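Local atomic coordinates of uncharacterized protein (Pyrococcus furiosus, PDB entry 3IDU), a protein that is of unknown function but carries, in its CARDB domain, a beta sandwich that binds two manganese ions at one end. Residues F14-L19 with L44-V49; T20-K24 with V111-D115; V31-Y37 with F80-Q86. One frame throughout, in Å; residues are numbered along the deposited sequence.

Contact 1: F14-L19 with L44-V49. With MN (manganese (II) ion), chain C.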
ATOM      1  N   PHE A  14     -20.740   1.631   9.364  1.00 35.20           N
ATOM      2  CA  PHE A  14     -20.800   1.721   7.911  1.00 30.01           C
ATOM      3  C   PHE A  14     -20.912   3.174   7.483  1.00 21.82           C
ATOM      4  O   PHE A  14     -21.156   3.470   6.317  1.00 22.20           O
ATOM      5  CB  PHE A  14     -22.004   0.940   7.382  1.00 33.96           C
ATOM      6  CG  PHE A  14     -21.857  -0.546   7.498  1.00 43.28           C
ATOM      7  CD1 PHE A  14     -20.922  -1.224   6.724  1.00 46.08           C
ATOM      8  CD2 PHE A  14     -22.647  -1.270   8.386  1.00 45.22           C
ATOM      9  CE1 PHE A  14     -20.773  -2.603   6.828  1.00 47.38           C
ATOM     10  CE2 PHE A  14     -22.506  -2.650   8.500  1.00 48.88           C
ATOM     11  CZ  PHE A  14     -21.566  -3.318   7.718  1.00 50.94           C
ATOM     12  N   GLU A  15     -20.724   4.081   8.430  1.00 19.29           N
ATOM     13  CA  GLU A  15     -20.832   5.497   8.127  1.00 15.04           C
ATOM     14  C   GLU A  15     -19.519   6.147   7.714  1.00  9.64           C
ATOM     15  O   GLU A  15     -19.484   7.346   7.447  1.00 12.46           O
ATOM     16  CB  GLU A  15     -21.420   6.242   9.327  1.00 19.84           C
ATOM     17  CG  GLU A  15     -22.794   5.744   9.757  1.00 31.23           C
ATOM     18  CD  GLU A  15     -23.803   5.774   8.626  1.00 38.07           C
ATOM     19  OE1 GLU A  15     -23.897   6.811   7.934  1.00 37.76           O
ATOM     20  OE2 GLU A  15     -24.509   4.763   8.432  1.00 45.41           O
ATOM     21  N   PHE A  16     -18.438   5.371   7.654  1.00 10.82           N
ATOM     22  CA  PHE A  16     -17.137   5.927   7.264  1.00 10.38           C
ATOM     23  C   PHE A  16     -16.289   4.984   6.441  1.00  9.82           C
ATOM     24  O   PHE A  16     -16.370   3.766   6.593  1.00 13.03           O
ATOM     25  CB  PHE A  16     -16.277   6.273   8.484  1.00 13.47           C
ATOM     26  CG  PHE A  16     -16.906   7.234   9.436  1.00 10.09           C
ATOM     27  CD1 PHE A  16     -17.731   6.780  10.458  1.00 13.54           C
ATOM     28  CD2 PHE A  16     -16.644   8.593   9.334  1.00  9.15           C
ATOM     29  CE1 PHE A  16     -18.287   7.667  11.372  1.00 12.80           C
ATOM     30  CE2 PHE A  16     -17.193   9.490  10.239  1.00 11.02           C
ATOM     31  CZ  PHE A  16     -18.017   9.028  11.265  1.00 13.41           C
ATOM     32  N   PRO A  17     -15.457   5.536   5.552  1.00  7.86           N
ATOM     33  CA  PRO A  17     -14.622   4.620   4.781  1.00  8.34           C
ATOM     34  C   PRO A  17     -13.413   4.350   5.681  1.00 13.49           C
ATOM     35  O   PRO A  17     -13.293   4.951   6.748  1.00  9.35           O
ATOM     36  CB  PRO A  17     -14.250   5.448   3.543  1.00 14.54           C
ATOM     37  CG  PRO A  17     -14.191   6.849   4.077  1.00 15.01           C
ATOM     38  CD  PRO A  17     -15.386   6.911   5.026  1.00  8.68           C
ATOM     39  N   ASP A  18     -12.555   3.417   5.290  1.00  7.80           N
ATOM     40  CA  ASP A  18     -11.327   3.171   6.037  1.00  6.77           C
ATOM     41  C   ASP A  18     -10.325   2.572   5.082  1.00  6.79           C
ATOM     42  O   ASP A  18     -10.385   1.393   4.739  1.00  7.11           O
ATOM     43  CB  ASP A  18     -11.490   2.234   7.239  1.00  9.59           C
ATOM     44  CG  ASP A  18     -10.197   2.132   8.052  1.00 11.69           C
ATOM     45  OD1 ASP A  18      -9.248   2.872   7.719  1.00 12.49           O
ATOM     46  OD2 ASP A  18     -10.114   1.334   9.011  1.00 17.38           O
ATOM     47  N   LEU A  19      -9.408   3.417   4.651  1.00  7.57           N
ATOM     48  CA  LEU A  19      -8.379   3.024   3.718  1.00  7.40           C
ATOM     49  C   LEU A  19      -7.216   2.351   4.418  1.00 12.04           C
ATOM     50  O   LEU A  19      -6.796   2.774   5.489  1.00  8.33           O
ATOM     51  CB  LEU A  19      -7.887   4.264   2.985  1.00  7.75           C
ATOM     52  CG  LEU A  19      -8.976   4.984   2.196  1.00  6.62           C
ATOM     53  CD1 LEU A  19      -8.524   6.391   1.834  1.00  6.32           C
ATOM     54  CD2 LEU A  19      -9.290   4.179   0.942  1.00  9.48           C
ATOM     55  N   LEU A  44     -12.116  -0.700   4.055  1.00 11.39           N
ATOM     56  CA  LEU A  44     -12.838  -1.555   4.988  1.00 14.27           C
ATOM     57  C   LEU A  44     -14.184  -0.968   5.390  1.00 18.61           C
ATOM     58  O   LEU A  44     -14.997  -1.656   6.003  1.00 14.85           O
ATOM     59  CB  LEU A  44     -11.998  -1.769   6.246  1.00 13.35           C
ATOM     60  CG  LEU A  44     -10.543  -2.188   6.035  1.00 11.12           C
ATOM     61  CD1 LEU A  44      -9.818  -2.226   7.375  1.00 12.92           C
ATOM     62  CD2 LEU A  44     -10.490  -3.540   5.350  1.00 16.20           C
ATOM     63  N   GLY A  45     -14.410   0.296   5.037  1.00 13.63           N
ATOM     64  CA  GLY A  45     -15.642   0.974   5.409  1.00 14.65           C
ATOM     65  C   GLY A  45     -16.870   0.779   4.540  1.00 15.83           C
ATOM     66  O   GLY A  45     -16.805   0.161   3.479  1.00 11.61           O
ATOM     67  N   GLY A  46     -17.991   1.330   5.001  1.00 10.09           N
ATOM     68  CA  GLY A  46     -19.249   1.214   4.277  1.00  9.87           C
ATOM     69  C   GLY A  46     -19.540   2.377   3.342  1.00  7.31           C
ATOM     70  O   GLY A  46     -20.588   2.415   2.690  1.00 13.84           O
ATOM     71  N   ILE A  47     -18.618   3.332   3.289  1.00  8.48           N
ATOM     72  CA  ILE A  47     -18.752   4.493   2.417  1.00  7.94           C
ATOM     73  C   ILE A  47     -17.602   4.425   1.426  1.00  6.54           C
ATOM     74  O   ILE A  47     -16.477   4.107   1.803  1.00  8.17           O
ATOM     75  CB  ILE A  47     -18.665   5.811   3.212  1.00  8.05           C
ATOM     76  CG1 ILE A  47     -19.797   5.869   4.237  1.00 15.61           C
ATOM     77  CG2 ILE A  47     -18.731   6.997   2.263  1.00 11.95           C
ATOM     78  CD1 ILE A  47     -21.185   5.863   3.634  1.00 19.68           C
ATOM     79  N   GLY A  48     -17.891   4.697   0.159  1.00  6.40           N
ATOM     80  CA  GLY A  48     -16.851   4.636  -0.851  1.00  6.15           C
ATOM     81  C   GLY A  48     -15.916   5.832  -0.876  1.00 11.25           C
ATOM     82  O   GLY A  48     -16.161   6.855  -0.228  1.00 10.47           O
ATOM     83  N   VAL A  49     -14.835   5.685  -1.636  1.00  6.53           N
ATOM     84  CA  VAL A  49     -13.830   6.721  -1.796  1.00  7.55           C
ATOM     85  C   VAL A  49     -13.633   6.953  -3.286  1.00 11.11           C
ATOM     86  O   VAL A  49     -12.932   6.198  -3.950  1.00  9.18           O
ATOM     87  CB  VAL A  49     -12.487   6.291  -1.174  1.00 11.06           C
ATOM     88  CG1 VAL A  49     -11.442   7.371  -1.398  1.00  7.92           C
ATOM     89  CG2 VAL A  49     -12.682   6.035   0.328  1.00 10.19           C
TER
HETATM   90 MN    MN C 601      -7.239   4.007   7.306  1.00  9.80          MN
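Pro17 and Asp18 lead into the first strand of this beta sandwich and lie against the 44-49 loop at its manganese-binding end. The tight part is around Pro17. Its CB lies 3.1 Å from Ile47 O and 3.6 Å from Val49 CG2, the Pro17 ring and the Val49 side chain crossing at about a right angle. Val49 CG2 also meets Leu19 CD2, tip to tip. Because Gly45 has no side chain, its bare CA can come to 3.1 Å from Phe16 O in a CA-H...O contact. A firm tie runs from Leu44 N to Asp18 O, 2.8 Å and 160° at the hydrogen. The solvent side, where Phe14, Glu15 and Ile47 are exposed, is looser: the bond from Gly46 N to Phe16 O is weak. There Ile47 CG1 rests 3.5 Å from Phe14 O, and the Phe14 ring meets Gly46 CA at its edge, near the ring plane. With CG anti to the backbone N (chi1 -174°), the Asp18 carboxylate lies alongside Leu44 and reaches the metal. Glu104, Asn106, Asn109 and Asn110 complete this site. Asp18 gives its side-chain OD1 at 2.3 Å to the manganese ion, and the next residue gives its backbone carbonyl, Leu19 O, at 2.2 Å.

Contact 2: T20-K24 with V111-D115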
ATOM      1  N   THR A  20      -6.692   1.301   3.801  1.00  8.41           N
ATOM      2  CA  THR A  20      -5.554   0.592   4.359  1.00  9.00           C
ATOM      3  C   THR A  20      -4.669   0.126   3.210  1.00  9.40           C
ATOM      4  O   THR A  20      -5.128   0.013   2.073  1.00  9.46           O
ATOM      5  CB  THR A  20      -5.997  -0.633   5.185  1.00 13.71           C
ATOM      6  OG1 THR A  20      -4.906  -1.064   6.011  1.00 24.73           O
ATOM      7  CG2 THR A  20      -6.401  -1.770   4.269  1.00  5.22           C
ATOM      8  N   VAL A  21      -3.404  -0.141   3.504  1.00 10.38           N
ATOM      9  CA  VAL A  21      -2.467  -0.600   2.484  1.00 10.26           C
ATOM     10  C   VAL A  21      -1.550  -1.694   3.013  1.00 11.53           C
ATOM     11  O   VAL A  21      -1.222  -1.734   4.200  1.00 11.20           O
ATOM     12  CB  VAL A  21      -1.575   0.549   1.964  1.00 12.07           C
ATOM     13  CG1 VAL A  21      -2.397   1.535   1.164  1.00 22.00           C
ATOM     14  CG2 VAL A  21      -0.889   1.242   3.132  1.00 11.81           C
ATOM     15  N   GLU A  22      -1.138  -2.579   2.110  1.00 11.58           N
ATOM     16  CA  GLU A  22      -0.245  -3.677   2.446  1.00 11.72           C
ATOM     17  C   GLU A  22       0.611  -3.952   1.215  1.00 13.68           C
ATOM     18  O   GLU A  22       0.126  -3.872   0.086  1.00 12.68           O
ATOM     19  CB  GLU A  22      -1.041  -4.936   2.799  1.00 14.30           C
ATOM     20  CG  GLU A  22      -0.318  -5.872   3.754  1.00 25.54           C
ATOM     21  CD  GLU A  22      -0.880  -7.284   3.734  1.00 25.38           C
ATOM     22  OE1 GLU A  22      -2.109  -7.437   3.598  1.00 25.10           O
ATOM     23  OE2 GLU A  22      -0.089  -8.238   3.864  1.00 32.68           O
ATOM     24  N   ILE A  23       1.882  -4.269   1.433  1.00 12.73           N
ATOM     25  CA  ILE A  23       2.801  -4.561   0.337  1.00 10.31           C
ATOM     26  C   ILE A  23       3.104  -6.055   0.330  1.00 10.12           C
ATOM     27  O   ILE A  23       3.269  -6.658   1.388  1.00 15.29           O
ATOM     28  CB  ILE A  23       4.138  -3.821   0.519  1.00 11.82           C
ATOM     29  CG1 ILE A  23       3.911  -2.308   0.502  1.00 10.47           C
ATOM     30  CG2 ILE A  23       5.118  -4.252  -0.565  1.00 10.85           C
ATOM     31  CD1 ILE A  23       5.019  -1.530   1.184  1.00 20.40           C
ATOM     32  N   LYS A  24       3.164  -6.650  -0.856  1.00 13.05           N
ATOM     33  CA  LYS A  24       3.482  -8.070  -0.974  1.00 18.59           C
ATOM     34  C   LYS A  24       4.477  -8.290  -2.104  1.00 14.70           C
ATOM     35  O   LYS A  24       4.357  -7.694  -3.173  1.00 17.21           O
ATOM     36  CB  LYS A  24       2.218  -8.896  -1.231  1.00 17.12           C
ATOM     37  CG  LYS A  24       1.236  -8.884  -0.080  1.00 24.94           C
ATOM     38  CD  LYS A  24       0.198  -9.981  -0.221  1.00 26.69           C
ATOM     39  CE  LYS A  24      -0.781  -9.939   0.940  1.00 31.99           C
ATOM     40  NZ  LYS A  24      -1.736 -11.074   0.897  1.00 38.90           N
ATOM     41  N   VAL A 111      -0.410   3.287   6.417  1.00 10.00           N
ATOM     42  CA  VAL A 111       0.987   3.152   6.017  1.00 10.99           C
ATOM     43  C   VAL A 111       1.490   1.718   6.151  1.00 11.72           C
ATOM     44  O   VAL A 111       1.271   1.068   7.175  1.00 12.56           O
ATOM     45  CB  VAL A 111       1.893   4.067   6.869  1.00 15.15           C
ATOM     46  CG1 VAL A 111       3.344   3.899   6.447  1.00 21.19           C
ATOM     47  CG2 VAL A 111       1.460   5.518   6.718  1.00 13.55           C
ATOM     48  N   ALA A 112       2.164   1.240   5.108  1.00 11.81           N
ATOM     49  CA  ALA A 112       2.729  -0.103   5.084  1.00 12.35           C
ATOM     50  C   ALA A 112       4.252  -0.009   5.040  1.00 15.28           C
ATOM     51  O   ALA A 112       4.818   0.930   4.469  1.00 14.62           O
ATOM     52  CB  ALA A 112       2.220  -0.869   3.865  1.00 14.29           C
ATOM     53  N   THR A 113       4.911  -0.983   5.656  1.00 14.44           N
ATOM     54  CA  THR A 113       6.366  -1.029   5.684  1.00 15.85           C
ATOM     55  C   THR A 113       6.779  -2.433   5.269  1.00 18.21           C
ATOM     56  O   THR A 113       6.252  -3.419   5.780  1.00 21.15           O
ATOM     57  CB  THR A 113       6.903  -0.718   7.097  1.00 15.15           C
ATOM     58  OG1 THR A 113       6.372   0.539   7.537  1.00 23.19           O
ATOM     59  CG2 THR A 113       8.425  -0.635   7.086  1.00 26.45           C
ATOM     60  N   PHE A 114       7.709  -2.518   4.327  1.00 13.45           N
ATOM     61  CA  PHE A 114       8.178  -3.800   3.832  1.00 17.90           C
ATOM     62  C   PHE A 114       9.669  -3.693   3.541  1.00 19.65           C
ATOM     63  O   PHE A 114      10.104  -2.841   2.767  1.00 22.45           O
ATOM     64  CB  PHE A 114       7.398  -4.170   2.565  1.00 20.82           C
ATOM     65  CG  PHE A 114       7.547  -5.603   2.150  1.00 23.11           C
ATOM     66  CD1 PHE A 114       8.696  -6.040   1.501  1.00 31.10           C
ATOM     67  CD2 PHE A 114       6.538  -6.523   2.424  1.00 25.12           C
ATOM     68  CE1 PHE A 114       8.844  -7.374   1.129  1.00 36.31           C
ATOM     69  CE2 PHE A 114       6.674  -7.862   2.057  1.00 23.99           C
ATOM     70  CZ  PHE A 114       7.832  -8.288   1.408  1.00 27.99           C
ATOM     71  N   ASP A 115      10.447  -4.557   4.181  1.00 25.34           N
ATOM     72  CA  ASP A 115      11.893  -4.567   4.017  1.00 22.79           C
ATOM     73  C   ASP A 115      12.352  -5.578   2.967  1.00 23.93           C
ATOM     74  O   ASP A 115      11.896  -6.722   2.946  1.00 24.41           O
ATOM     75  CB  ASP A 115      12.542  -4.854   5.372  1.00 19.11           C
ATOM     76  CG  ASP A 115      12.293  -3.739   6.374  1.00 31.02           C
ATOM     77  OD1 ASP A 115      11.947  -4.032   7.539  1.00 35.45           O
ATOM     78  OD2 ASP A 115      12.444  -2.555   5.994  1.00 34.06           O
TER
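At one edge of the beta sandwich, where its two sheets meet, the first long strand (20-24) comes against the last (111-115). The short segments run nearly parallel, 14° apart in direction, with axes 5.7 Å apart at their closest. No hydrogen bond joins them; side chains fill the interface, and each strand makes its backbone bonds within its own sheet, Glu22 with His40 and Ala112 with Ala94 among them. Alternation along the strands supplies the inward residues: Val21 and Ile23 point across from one, Ala112 and Phe114 from the other, while Glu22, Lys24, Val111 and Thr113 point away.

The small Ala112 fits between the two inward residues of the facing strand. Its CB touches Val21 CG2 at 3.8 Å and Ile23 CD1 at 3.9 Å, and it also comes to 3.6 Å from the carbonyl oxygen Val21 O. Ile23 spans from Ala112 to Phe114. Its CG1 is anti to the carbonyl carbon (chi1 -62°) and carries CD1 in between Ala112 CB and Phe114 CB, the latter 3.8 Å from CD1. The other branch, CG2, comes to 3.9 Å from Phe114 CG, and the two side chains cross obliquely. Phe114 turns its CG anti to the backbone N (chi1 -166°), which brings the ring toward the end of strand 20-24, where CD2 lies 3.4 Å from Ile23 O.

Ile23 also meets Ile92 and Ala94, and Val21 meets Val96 and Val41. Near the metal end, Thr20 OG1 hydrogen-bonds to Asn109 O. After pairing with strand 35-43 as strand 19-24, the chain crosses to the other sheet, where strand 28-29 runs parallel to 111-118; this switch of the first strand between sheets occurs in many immunoglobulin-like sandwiches and is consistent with the E-set clan.

Contact 3: V31-Y37 with F80-Q86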
ATOM      1  N   VAL A  31      20.657  -8.068  -7.285  1.00 31.41           N
ATOM      2  CA  VAL A  31      20.991  -6.861  -8.028  1.00 31.47           C
ATOM      3  C   VAL A  31      20.737  -7.036  -9.528  1.00 31.22           C
ATOM      4  O   VAL A  31      21.015  -8.090 -10.102  1.00 27.37           O
ATOM      5  CB  VAL A  31      22.469  -6.463  -7.803  1.00 36.01           C
ATOM      6  CG1 VAL A  31      23.390  -7.579  -8.279  1.00 41.53           C
ATOM      7  CG2 VAL A  31      22.777  -5.168  -8.536  1.00 36.83           C
ATOM      8  N   ASN A  32      20.193  -5.994 -10.147  1.00 35.22           N
ATOM      9  CA  ASN A  32      19.898  -5.993 -11.577  1.00 30.41           C
ATOM     10  C   ASN A  32      18.927  -7.094 -11.989  1.00 34.11           C
ATOM     11  O   ASN A  32      18.990  -7.603 -13.111  1.00 33.36           O
ATOM     12  CB  ASN A  32      21.195  -6.117 -12.380  1.00 36.48           C
ATOM     13  CG  ASN A  32      22.187  -5.017 -12.052  1.00 38.52           C
ATOM     14  OD1 ASN A  32      21.877  -3.830 -12.168  1.00 38.14           O
ATOM     15  ND2 ASN A  32      23.388  -5.406 -11.638  1.00 41.20           N
ATOM     16  N   LYS A  33      18.025  -7.452 -11.080  1.00 31.68           N
ATOM     17  CA  LYS A  33      17.032  -8.484 -11.350  1.00 34.99           C
ATOM     18  C   LYS A  33      15.625  -7.924 -11.202  1.00 27.11           C
ATOM     19  O   LYS A  33      15.309  -7.273 -10.209  1.00 30.73           O
ATOM     20  CB  LYS A  33      17.225  -9.669 -10.398  1.00 36.11           C
ATOM     21  CG  LYS A  33      18.525 -10.425 -10.615  1.00 42.38           C
ATOM     22  CD  LYS A  33      18.658 -11.598  -9.658  1.00 42.69           C
ATOM     23  CE  LYS A  33      19.930 -12.383  -9.930  1.00 46.30           C
ATOM     24  NZ  LYS A  33      20.090 -13.534  -8.997  1.00 52.40           N
ATOM     25  N   LEU A  34      14.786  -8.175 -12.202  1.00 30.54           N
ATOM     26  CA  LEU A  34      13.407  -7.699 -12.195  1.00 31.22           C
ATOM     27  C   LEU A  34      12.614  -8.314 -11.048  1.00 30.12           C
ATOM     28  O   LEU A  34      12.536  -9.534 -10.922  1.00 31.33           O
ATOM     29  CB  LEU A  34      12.724  -8.040 -13.523  1.00 33.24           C
ATOM     30  CG  LEU A  34      11.250  -7.644 -13.657  1.00 39.17           C
ATOM     31  CD1 LEU A  34      11.117  -6.132 -13.583  1.00 34.51           C
ATOM     32  CD2 LEU A  34      10.694  -8.164 -14.976  1.00 34.03           C
ATOM     33  N   ALA A  35      12.027  -7.462 -10.214  1.00 29.38           N
ATOM     34  CA  ALA A  35      11.227  -7.922  -9.086  1.00 30.31           C
ATOM     35  C   ALA A  35       9.831  -7.310  -9.185  1.00 29.26           C
ATOM     36  O   ALA A  35       9.683  -6.122  -9.474  1.00 26.42           O
ATOM     37  CB  ALA A  35      11.891  -7.523  -7.771  1.00 20.03           C
ATOM     38  N   GLU A  36       8.810  -8.126  -8.942  1.00 29.05           N
ATOM     39  CA  GLU A  36       7.433  -7.656  -9.018  1.00 31.52           C
ATOM     40  C   GLU A  36       6.779  -7.600  -7.641  1.00 28.97           C
ATOM     41  O   GLU A  36       6.769  -8.589  -6.907  1.00 26.95           O
ATOM     42  CB  GLU A  36       6.623  -8.571  -9.946  1.00 34.14           C
ATOM     43  CG  GLU A  36       7.185  -8.660 -11.363  1.00 47.40           C
ATOM     44  CD  GLU A  36       6.404  -9.607 -12.258  1.00 51.95           C
ATOM     45  OE1 GLU A  36       6.786  -9.759 -13.438  1.00 56.49           O
ATOM     46  OE2 GLU A  36       5.411 -10.199 -11.785  1.00 55.88           O
ATOM     47  N   TYR A  37       6.242  -6.435  -7.293  1.00 19.19           N
ATOM     48  CA  TYR A  37       5.581  -6.255  -6.005  1.00 22.49           C
ATOM     49  C   TYR A  37       4.125  -5.883  -6.191  1.00 16.16           C
ATOM     50  O   TYR A  37       3.724  -5.431  -7.260  1.00 16.32           O
ATOM     51  CB  TYR A  37       6.271  -5.165  -5.182  1.00 22.46           C
ATOM     52  CG  TYR A  37       7.649  -5.543  -4.694  1.00 18.78           C
ATOM     53  CD1 TYR A  37       8.765  -5.415  -5.520  1.00 20.72           C
ATOM     54  CD2 TYR A  37       7.830  -6.061  -3.414  1.00 19.70           C
ATOM     55  CE1 TYR A  37      10.034  -5.795  -5.076  1.00 24.31           C
ATOM     56  CE2 TYR A  37       9.089  -6.444  -2.963  1.00 27.08           C
ATOM     57  CZ  TYR A  37      10.185  -6.310  -3.797  1.00 23.17           C
ATOM     58  OH  TYR A  37      11.425  -6.704  -3.353  1.00 26.19           O
ATOM     59  N   PHE A  80       3.878  -2.881  -9.367  1.00 17.98           N
ATOM     60  CA  PHE A  80       5.018  -2.084  -9.790  1.00 20.03           C
ATOM     61  C   PHE A  80       6.241  -2.983  -9.819  1.00 27.30           C
ATOM     62  O   PHE A  80       6.417  -3.842  -8.950  1.00 27.12           O
ATOM     63  CB  PHE A  80       5.248  -0.882  -8.856  1.00 20.54           C
ATOM     64  CG  PHE A  80       5.734  -1.249  -7.477  1.00 18.53           C
ATOM     65  CD1 PHE A  80       4.829  -1.516  -6.453  1.00 15.60           C
ATOM     66  CD2 PHE A  80       7.100  -1.311  -7.200  1.00 24.73           C
ATOM     67  CE1 PHE A  80       5.276  -1.836  -5.170  1.00 16.28           C
ATOM     68  CE2 PHE A  80       7.558  -1.632  -5.922  1.00 17.65           C
ATOM     69  CZ  PHE A  80       6.645  -1.894  -4.904  1.00 21.10           C
ATOM     70  N   ASN A  81       7.072  -2.803 -10.837  1.00 21.96           N
ATOM     71  CA  ASN A  81       8.284  -3.598 -10.961  1.00 28.10           C
ATOM     72  C   ASN A  81       9.457  -2.786 -10.446  1.00 26.15           C
ATOM     73  O   ASN A  81       9.453  -1.558 -10.513  1.00 19.98           O
ATOM     74  CB  ASN A  81       8.535  -3.988 -12.420  1.00 31.35           C
ATOM     75  CG  ASN A  81       7.367  -4.738 -13.035  1.00 38.80           C
ATOM     76  OD1 ASN A  81       6.709  -5.547 -12.373  1.00 41.94           O
ATOM     77  ND2 ASN A  81       7.113  -4.484 -14.316  1.00 38.86           N
ATOM     78  N   TRP A  82      10.461  -3.479  -9.924  1.00 23.80           N
ATOM     79  CA  TRP A  82      11.645  -2.820  -9.406  1.00 28.95           C
ATOM     80  C   TRP A  82      12.895  -3.642  -9.680  1.00 32.01           C
ATOM     81  O   TRP A  82      13.007  -4.791  -9.248  1.00 33.03           O
ATOM     82  CB  TRP A  82      11.506  -2.579  -7.902  1.00 26.12           C
ATOM     83  CG  TRP A  82      12.714  -1.936  -7.285  1.00 25.94           C
ATOM     84  CD1 TRP A  82      13.441  -0.896  -7.793  1.00 25.42           C
ATOM     85  CD2 TRP A  82      13.303  -2.257  -6.021  1.00 18.62           C
ATOM     86  NE1 TRP A  82      14.446  -0.548  -6.920  1.00 22.97           N
ATOM     87  CE2 TRP A  82      14.385  -1.367  -5.824  1.00 17.99           C
ATOM     88  CE3 TRP A  82      13.024  -3.210  -5.033  1.00 18.80           C
ATOM     89  CZ2 TRP A  82      15.184  -1.401  -4.679  1.00 12.30           C
ATOM     90  CZ3 TRP A  82      13.817  -3.244  -3.892  1.00 21.59           C
ATOM     91  CH2 TRP A  82      14.888  -2.342  -3.726  1.00 16.02           C
ATOM     92  N   THR A  83      13.832  -3.038 -10.402  1.00 24.93           N
ATOM     93  CA  THR A  83      15.088  -3.690 -10.735  1.00 29.30           C
ATOM     94  C   THR A  83      16.213  -2.955 -10.016  1.00 27.51           C
ATOM     95  O   THR A  83      16.731  -1.957 -10.523  1.00 32.52           O
ATOM     96  CB  THR A  83      15.351  -3.648 -12.251  1.00 29.33           C
ATOM     97  OG1 THR A  83      14.204  -4.149 -12.951  1.00 32.05           O
ATOM     98  CG2 THR A  83      16.559  -4.505 -12.601  1.00 32.37           C
ATOM     99  N   PRO A  84      16.589  -3.426  -8.813  1.00 21.54           N
ATOM    100  CA  PRO A  84      17.653  -2.833  -7.995  1.00 19.78           C
ATOM    101  C   PRO A  84      18.980  -2.764  -8.741  1.00 26.86           C
ATOM    102  O   PRO A  84      19.296  -3.650  -9.537  1.00 27.11           O
ATOM    103  CB  PRO A  84      17.739  -3.776  -6.797  1.00 20.08           C
ATOM    104  CG  PRO A  84      16.360  -4.299  -6.675  1.00 23.43           C
ATOM    105  CD  PRO A  84      15.963  -4.557  -8.106  1.00 26.29           C
ATOM    106  N   THR A  85      19.752  -1.715  -8.468  1.00 26.76           N
ATOM    107  CA  THR A  85      21.053  -1.511  -9.102  1.00 24.78           C
ATOM    108  C   THR A  85      22.195  -1.701  -8.105  1.00 30.23           C
ATOM    109  O   THR A  85      23.333  -1.970  -8.497  1.00 36.59           O
ATOM    110  CB  THR A  85      21.168  -0.091  -9.683  1.00 22.68           C
ATOM    111  OG1 THR A  85      21.017   0.866  -8.628  1.00 24.66           O
ATOM    112  CG2 THR A  85      20.094   0.150 -10.734  1.00 27.23           C
ATOM    113  N   GLN A  86      21.889  -1.559  -6.819  1.00 27.27           N
ATOM    114  CA  GLN A  86      22.884  -1.711  -5.757  1.00 39.82           C
ATOM    115  C   GLN A  86      22.356  -2.652  -4.678  1.00 39.71           C
ATOM    116  O   GLN A  86      21.145  -2.810  -4.525  1.00 42.03           O
ATOM    117  CB  GLN A  86      23.199  -0.351  -5.123  1.00 43.13           C
ATOM    118  CG  GLN A  86      23.867   0.656  -6.050  1.00 48.64           C
ATOM    119  CD  GLN A  86      25.281   0.257  -6.431  1.00 55.36           C
ATOM    120  OE1 GLN A  86      25.496  -0.764  -7.084  1.00 59.31           O
ATOM    121  NE2 GLN A  86      26.256   1.063  -6.019  1.00 57.40           N
TER
HETATM  122  O   HOH W   1      24.327  -2.410 -10.914  1.00 37.48           O
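This is an antiparallel strand pairing, at the end of the sandwich far from the manganese sites, where strand 35-43 begins and strand 75-82 ends. Ala35 with Trp82 and Tyr37 with Phe80 are hydrogen-bonded pairs; Glu36 with Asn81, between them, is a non-hydrogen-bonded pair. The straightest bond is Tyr37 N to Phe80 O, 3.1 Å with 170° at the hydrogen, whereas the return bond from Phe80 N to Tyr37 O is weak. Trp82 N meets Ala35 O at 2.8 Å in the carbonyl plane, but Ala35 N stands above the carbonyl plane of Trp82. Beyond the strands the two loops remain joined by a short bond, Asn32 N to Pro84 O at 2.6 Å. A water donates to both Asn32 OD1 and Thr85 O.

Three aromatic side chains dominate the inner face, with Ala35 and Pro84 beside them. With its CG lodged between the backbone N and the carbonyl carbon (chi1 69°), Phe80 swings its ring under Tyr37, whose CB lies over the ring face, 3.7 Å from the centroid, in a CH-pi contact. The Tyr37 and Phe80 planes are only 11° apart but slid so far that the rings barely overlap. Tyr37 CE1 then touches the edge of the Trp82 ring at CE3, 4.0 Å away, while Pro84 CG covers one face of that indole, 3.5 Å above the plane. On the outer, exposed face Glu36 and Asn81 lie side by side, and Leu34 CD1 reaches back to Asn81 CB at 3.6 Å.

The inner residues pack onto the second sheet: Tyr37 and Trp82 on Val116 of strand 111-118, Phe80 on Val56 of strand 49-58 and on Trp66 of strand 61-70. Tyr37 OH hydrogen-bonds to Pro26 O, between strands 19-24 and 28-29.

How the contacts relate
The three contacts follow the long direction of one CARDB sandwich. The centres of contacts 1 and 3 are 34 Å apart, on opposite sides of the chain centre. Contacts 1 and 2 adjoin in sequence at residues 19 and 20. Contacts 2 and 3 touch twice: Lys24 O lies 3.8 Å from Tyr37 CB, between neighbouring strands of one sheet, and Phe114 CE1 lies 4.2 Å from Tyr37 CE2, between the sheets. Both segments of contact 3 fall between those of contact 2 along the chain, whereas the segments of contact 1 alternate with those of both others. Residues near both chain ends meet in contact 2, between the metal end (contact 1) and the opposite end (contact 3), making one sandwich with its manganese sites at one end.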